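Local coordinates for protein 4-hydroxybenzoyl-CoA thioesterase (Bacillus halodurans, PDB 5WH9) that probably hydrolyses the thioester of gentisyl-coenzyme A, as a hotdog-fold member of the 4-hydroxybenzoyl-CoA thioesterase family, at residues 87-92 against 105-110. Numbering follows the deposited sequence.
Sequences SFILEH and HEKRVW
In the antiparallel hairpin of strands 87-96 and 99-111, Phe88 faces Arg108 and Leu90 faces Glu106, each pair joined by two backbone hydrogen bonds; the straightest runs from Arg108 N to Phe88 O (2.7 Å, N-H...O 174°). The Phe88 ring crosses the aliphatic part of Arg108, whose CB sits over one ring face in a CH-pi contact, 4.2 Å from the centroid. Phe88 CG sits between its backbone N and carbonyl carbon (chi1 65°), which turns the ring so that CE1 meets the Trp110 indole edge, 4.2 Å from CE3. Both strands belong to the curved sheet of the hotdog fold, and helix 25-40 packs against Leu90, Glu106 and Arg108, Leu90 and Arg108 touching Cys34. Arg108 stretches back along its own strand to Glu106, NE to OE2 at 2.8 Å, OE2 lying in the guanidinium plane while NE stands above the carboxylate plane; Arg108 NH2 adds a weak bond to the same OE2. Asp31 is a second anionic partner for Arg108, and Glu106 OE1 bonds Tyr23 OH of the second subunit. A glutamine at Glu106 would probably leave Arg108 NE without the negative charge beside it. Across the sheet's other face, Ile89 CG2 rests 3.7 Å from His105 CB.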
loop_
_atom_site.group_PDB
_atom_site.type_symbol
_atom_site.label_atom_id
_atom_site.label_comp_id
_atom_site.label_asym_id
_atom_site.label_seq_id
_atom_site.Cartn_x
_atom_site.Cartn_y
_atom_site.Cartn_z
ATOM N N SER B 87 -9.312 -27.280 -2.189
ATOM C CA SER B 87 -8.868 -26.193 -1.328
ATOM C C SER B 87 -7.782 -26.645 -0.337
ATOM O O SER B 87 -7.555 -27.838 -0.141
ATOM C CB SER B 87 -10.055 -25.623 -0.549
ATOM O OG SER B 87 -10.458 -26.512 0.484
ATOM N N PHE B 88 -7.112 -25.673 0.279
ATOM C CA PHE B 88 -6.171 -25.942 1.352
ATOM C C PHE B 88 -6.108 -24.723 2.274
ATOM O O PHE B 88 -6.457 -23.610 1.869
ATOM C CB PHE B 88 -4.779 -26.294 0.798
ATOM C CG PHE B 88 -4.111 -25.168 0.057
ATOM C CD1 PHE B 88 -4.452 -24.880 -1.255
ATOM C CD2 PHE B 88 -3.135 -24.406 0.663
ATOM C CE1 PHE B 88 -3.839 -23.831 -1.940
ATOM C CE2 PHE B 88 -2.516 -23.360 -0.016
ATOM C CZ PHE B 88 -2.870 -23.078 -1.312
ATOM N N ILE B 89 -5.685 -24.943 3.516
ATOM C CA ILE B 89 -5.489 -23.865 4.484
ATOM C C ILE B 89 -4.025 -23.775 4.916
ATOM O O ILE B 89 -3.422 -24.772 5.285
ATOM C CB ILE B 89 -6.344 -24.054 5.750
ATOM C CG1 ILE B 89 -7.830 -23.958 5.429
ATOM C CG2 ILE B 89 -6.003 -23.006 6.799
ATOM C CD1 ILE B 89 -8.696 -24.136 6.675
ATOM N N LEU B 90 -3.465 -22.573 4.863
ATOM C CA LEU B 90 -2.128 -22.310 5.372
ATOM C C LEU B 90 -2.228 -21.665 6.740
ATOM O O LEU B 90 -2.935 -20.672 6.909
ATOM C CB LEU B 90 -1.377 -21.361 4.438
ATOM C CG LEU B 90 -1.080 -21.877 3.033
ATOM C CD1 LEU B 90 -0.398 -20.785 2.187
ATOM C CD2 LEU B 90 -0.217 -23.138 3.086
ATOM N N GLU B 91 -1.527 -22.225 7.711
ATOM C CA GLU B 91 -1.359 -21.554 8.984
ATOM C C GLU B 91 -0.064 -20.710 8.978
ATOM O O GLU B 91 0.997 -21.169 8.528
ATOM C CB GLU B 91 -1.340 -22.574 10.116
ATOM C CG GLU B 91 -1.618 -21.964 11.495
ATOM C CD GLU B 91 -1.630 -23.009 12.608
ATOM O OE1 GLU B 91 -2.735 -23.449 13.008
ATOM O OE2 GLU B 91 -0.535 -23.391 13.088
ATOM N N HIS B 92 -0.161 -19.473 9.455
ATOM C CA HIS B 92 0.985 -18.571 9.504
ATOM C C HIS B 92 1.155 -18.062 10.910
ATOM O O HIS B 92 0.202 -17.551 11.501
ATOM C CB HIS B 92 0.791 -17.354 8.593
ATOM C CG HIS B 92 0.749 -17.686 7.138
ATOM N ND1 HIS B 92 -0.371 -17.491 6.364
ATOM C CD2 HIS B 92 1.684 -18.215 6.318
ATOM C CE1 HIS B 92 -0.120 -17.864 5.122
ATOM N NE2 HIS B 92 1.123 -18.303 5.066
ATOM N N HIS B 105 -4.554 -17.684 9.475
ATOM C CA HIS B 105 -4.558 -18.671 8.415
ATOM C C HIS B 105 -5.198 -18.079 7.182
ATOM O O HIS B 105 -5.849 -17.034 7.239
ATOM C CB HIS B 105 -5.283 -19.959 8.847
ATOM C CG HIS B 105 -6.737 -19.774 9.132
ATOM N ND1 HIS B 105 -7.707 -19.853 8.152
ATOM C CD2 HIS B 105 -7.392 -19.510 10.289
ATOM C CE1 HIS B 105 -8.894 -19.642 8.692
ATOM N NE2 HIS B 105 -8.730 -19.434 9.988
ATOM N N GLU B 106 -4.987 -18.750 6.065
ATOM C CA GLU B 106 -5.639 -18.428 4.822
ATOM C C GLU B 106 -6.311 -19.717 4.342
ATOM O O GLU B 106 -5.680 -20.772 4.309
ATOM C CB GLU B 106 -4.589 -17.988 3.793
ATOM C CG GLU B 106 -3.792 -16.736 4.162
ATOM C CD GLU B 106 -2.734 -16.377 3.128
ATOM O OE1 GLU B 106 -2.568 -15.173 2.848
ATOM O OE2 GLU B 106 -2.045 -17.289 2.608
ATOM N N LYS B 107 -7.589 -19.648 4.001
ATOM C CA LYS B 107 -8.190 -20.703 3.200
ATOM C C LYS B 107 -8.038 -20.331 1.735
ATOM O O LYS B 107 -8.438 -19.242 1.321
ATOM C CB LYS B 107 -9.669 -20.867 3.522
ATOM C CG LYS B 107 -10.312 -22.046 2.793
ATOM C CD LYS B 107 -11.575 -22.547 3.506
ATOM C CE LYS B 107 -12.225 -23.662 2.695
ATOM N NZ LYS B 107 -13.370 -24.328 3.401
ATOM N N ARG B 108 -7.448 -21.221 0.948
ATOM C CA ARG B 108 -7.258 -20.945 -0.471
ATOM C C ARG B 108 -7.749 -22.089 -1.356
ATOM O O ARG B 108 -7.802 -23.250 -0.943
ATOM C CB ARG B 108 -5.788 -20.636 -0.779
ATOM C CG ARG B 108 -5.195 -19.442 -0.040
ATOM C CD ARG B 108 -3.737 -19.255 -0.447
ATOM N NE ARG B 108 -3.095 -18.080 0.138
ATOM C CZ ARG B 108 -2.955 -16.912 -0.487
ATOM N NH1 ARG B 108 -3.427 -16.755 -1.717
ATOM N NH2 ARG B 108 -2.344 -15.899 0.118
ATOM N N VAL B 109 -8.104 -21.749 -2.586
ATOM C CA VAL B 109 -8.531 -22.744 -3.550
ATOM C C VAL B 109 -7.569 -22.696 -4.717
ATOM O O VAL B 109 -6.631 -21.906 -4.699
ATOM C CB VAL B 109 -9.975 -22.489 -4.032
ATOM C CG1 VAL B 109 -10.943 -22.642 -2.869
ATOM C CG2 VAL B 109 -10.102 -21.119 -4.667
ATOM N N TRP B 110 -7.785 -23.539 -5.720
ATOM C CA TRP B 110 -6.960 -23.506 -6.916
ATOM C C TRP B 110 -7.822 -23.078 -8.086
ATOM O O TRP B 110 -8.929 -23.591 -8.253
ATOM C CB TRP B 110 -6.358 -24.881 -7.182
ATOM C CG TRP B 110 -5.064 -24.823 -7.934
ATOM C CD1 TRP B 110 -4.897 -24.878 -9.287
ATOM C CD2 TRP B 110 -3.750 -24.691 -7.372
ATOM N NE1 TRP B 110 -3.565 -24.797 -9.602
ATOM C CE2 TRP B 110 -2.840 -24.678 -8.446
ATOM C CE3 TRP B 110 -3.256 -24.587 -6.061
ATOM C CZ2 TRP B 110 -1.459 -24.566 -8.255
ATOM C CZ3 TRP B 110 -1.886 -24.472 -5.870
ATOM C CH2 TRP B 110 -1.003 -24.464 -6.960
#